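Local coordinates for protein MIP07328p (Drosophila melanogaster, PDB 6FKK) that probably acts as a membrane-anchored axon guidance cue of the semaphorin family, a chemorepellent that binds semaphorin receptors through its sema domain, the main part of this construct, at residues 253-258 with 366-371. Residues are numbered along the deposited sequence; the frame is centred on the assembly and turned at random.
Sequences ARLNCS and EAVPAV. With NAG (2-acetamido-2-deoxy-beta-D-glucopyranose), chain B.
N256 and V368 are joined through the backbone: N256 N donates to V368 O at 3.0 Å, a somewhat bent bond, while V368 N gives a straighter one to R254 O at 2.8 Å (171° at the hydrogen). The short run 368-369 thus lies parallel to strand 251-259, on the edge opposite the one where A253 and L255 bond to 225-233 and C257 to 265-279, within the sema domain, a beta-propeller fold. On the face that carries L255 and V368 the two side chains run side by side, L255 CD2 reaching V368 CB at 3.8 Å, with F304 and V229 closing round both.

The other face bears an N-glycan, and N256 shows how a strand can present one. N256 CB lies 3.2 Å from V368 O and also beside the CB of A367; CG, anti to the backbone N (chi1 -174°), then carries the amide outward to the sugar. There OD1 receives S258 OG at 2.8 Å, in the carbonyl plane, and ND2 is bonded covalently to C1 of the NAG. In a sequon of the Asn-X-Ser kind this serine is two residues on, and here its oxygen also lies beside the sugar, with S258 OG 3.6 Å from NAG C5. An alanine in place of S258 would probably leave OD1 without this donor and, with the sequon broken, N256 without its sugar. The acetamido group of the sugar leans back toward A367 and R254: O7 lies 3.7 Å from A367 CB, and C8 meets R254 NH1 obliquely, while NH2 of that arginine forms a salt bridge with D268.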
loop_
_atom_site.group_PDB
_atom_site.type_symbol
_atom_site.label_atom_id
_atom_site.label_comp_id
_atom_site.label_asym_id
_atom_site.label_seq_id
_atom_site.Cartn_x
_atom_site.Cartn_y
_atom_site.Cartn_z
ATOM N N ALA A 253 -4.836 -8.666 -13.318
ATOM C CA ALA A 253 -4.662 -10.048 -12.901
ATOM C C ALA A 253 -5.009 -10.163 -11.427
ATOM O O ALA A 253 -4.886 -9.197 -10.668
ATOM C CB ALA A 253 -3.231 -10.538 -13.149
ATOM N N ARG A 254 -5.450 -11.350 -11.027
ATOM C CA ARG A 254 -5.791 -11.591 -9.634
ATOM C C ARG A 254 -4.528 -11.804 -8.811
ATOM O O ARG A 254 -3.556 -12.404 -9.279
ATOM C CB ARG A 254 -6.707 -12.807 -9.506
ATOM C CG ARG A 254 -7.130 -13.099 -8.076
ATOM C CD ARG A 254 -7.911 -14.393 -7.969
ATOM N NE ARG A 254 -8.302 -14.665 -6.588
ATOM C CZ ARG A 254 -8.940 -15.761 -6.194
ATOM N NH1 ARG A 254 -9.264 -16.696 -7.077
ATOM N NH2 ARG A 254 -9.255 -15.922 -4.915
ATOM N N LEU A 255 -4.542 -11.297 -7.582
ATOM C CA LEU A 255 -3.479 -11.567 -6.627
ATOM C C LEU A 255 -3.850 -12.784 -5.790
ATOM O O LEU A 255 -5.001 -12.934 -5.368
ATOM C CB LEU A 255 -3.238 -10.355 -5.730
ATOM C CG LEU A 255 -2.698 -9.105 -6.426
ATOM C CD1 LEU A 255 -2.596 -7.961 -5.437
ATOM C CD2 LEU A 255 -1.345 -9.392 -7.052
ATOM N N ASN A 256 -2.873 -13.656 -5.559
ATOM C CA ASN A 256 -3.088 -14.929 -4.875
ATOM C C ASN A 256 -2.342 -14.893 -3.546
ATOM O O ASN A 256 -1.140 -15.170 -3.489
ATOM C CB ASN A 256 -2.626 -16.094 -5.748
ATOM C CG ASN A 256 -2.964 -17.454 -5.155
ATOM O OD1 ASN A 256 -3.107 -17.609 -3.941
ATOM N ND2 ASN A 256 -3.090 -18.453 -6.020
ATOM N N CYS A 257 -3.062 -14.562 -2.480
ATOM C CA CYS A 257 -2.545 -14.614 -1.117
ATOM C C CYS A 257 -3.343 -15.684 -0.381
ATOM O O CYS A 257 -4.441 -15.421 0.116
ATOM C CB CYS A 257 -2.654 -13.256 -0.432
ATOM S SG CYS A 257 -1.918 -13.201 1.218
ATOM N N SER A 258 -2.791 -16.894 -0.322
ATOM C CA SER A 258 -3.518 -18.025 0.232
ATOM C C SER A 258 -2.552 -18.985 0.907
ATOM O O SER A 258 -1.364 -19.035 0.578
ATOM C CB SER A 258 -4.310 -18.769 -0.851
ATOM O OG SER A 258 -3.438 -19.374 -1.790
ATOM N N GLU A 366 -4.115 -16.450 -15.474
ATOM C CA GLU A 366 -3.344 -16.865 -14.313
ATOM C C GLU A 366 -3.294 -15.764 -13.263
ATOM O O GLU A 366 -3.328 -14.570 -13.577
ATOM C CB GLU A 366 -1.923 -17.258 -14.722
ATOM C CG GLU A 366 -1.861 -18.487 -15.616
ATOM C CD GLU A 366 -2.479 -19.713 -14.966
ATOM O OE1 GLU A 366 -2.330 -19.879 -13.736
ATOM O OE2 GLU A 366 -3.120 -20.508 -15.686
ATOM N N ALA A 367 -3.215 -16.182 -12.006
ATOM C CA ALA A 367 -3.086 -15.267 -10.884
ATOM C C ALA A 367 -1.618 -15.091 -10.515
ATOM O O ALA A 367 -0.759 -15.904 -10.867
ATOM C CB ALA A 367 -3.877 -15.775 -9.679
ATOM N N VAL A 368 -1.338 -14.006 -9.802
ATOM C CA VAL A 368 0.024 -13.692 -9.378
ATOM C C VAL A 368 0.341 -14.476 -8.112
ATOM O O VAL A 368 -0.371 -14.341 -7.106
ATOM C CB VAL A 368 0.208 -12.185 -9.149
ATOM C CG1 VAL A 368 1.632 -11.893 -8.699
ATOM C CG2 VAL A 368 -0.128 -11.414 -10.412
ATOM N N PRO A 369 1.382 -15.300 -8.109
ATOM C CA PRO A 369 1.723 -16.056 -6.903
ATOM C C PRO A 369 2.526 -15.220 -5.921
ATOM O O PRO A 369 3.333 -14.367 -6.297
ATOM C CB PRO A 369 2.561 -17.217 -7.447
ATOM C CG PRO A 369 3.234 -16.630 -8.645
ATOM C CD PRO A 369 2.256 -15.644 -9.244
ATOM N N ALA A 370 2.286 -15.477 -4.640
ATOM C CA ALA A 370 3.011 -14.780 -3.592
ATOM C C ALA A 370 4.408 -15.363 -3.432
ATOM O O ALA A 370 4.665 -16.524 -3.762
ATOM C CB ALA A 370 2.255 -14.862 -2.264
ATOM N N VAL A 371 5.321 -14.531 -2.927
ATOM C CA VAL A 371 6.660 -15.009 -2.610
ATOM C C VAL A 371 6.562 -16.080 -1.534
ATOM O O VAL A 371 5.825 -15.931 -0.552
ATOM C CB VAL A 371 7.554 -13.839 -2.174
ATOM C CG1 VAL A 371 8.843 -14.354 -1.556
ATOM C CG2 VAL A 371 7.857 -12.945 -3.363
HETATM C C1 NAG B . -3.401 -19.777 -5.551
HETATM C C2 NAG B . -4.054 -20.628 -6.632
HETATM C C3 NAG B . -4.372 -22.025 -6.095
HETATM C C4 NAG B . -3.165 -22.644 -5.391
HETATM C C5 NAG B . -2.539 -21.655 -4.412
HETATM C C6 NAG B . -1.248 -22.153 -3.805
HETATM C C7 NAG B . -5.349 -19.420 -8.337
HETATM C C8 NAG B . -6.677 -18.814 -8.681
HETATM N N2 NAG B . -5.262 -19.990 -7.131
HETATM O O3 NAG B . -4.782 -22.826 -7.198
HETATM O O4 NAG B . -3.559 -23.770 -4.612
HETATM O O5 NAG B . -2.242 -20.423 -5.076
HETATM O O6 NAG B . -0.264 -22.395 -4.799
HETATM O O7 NAG B . -4.402 -19.395 -9.116
#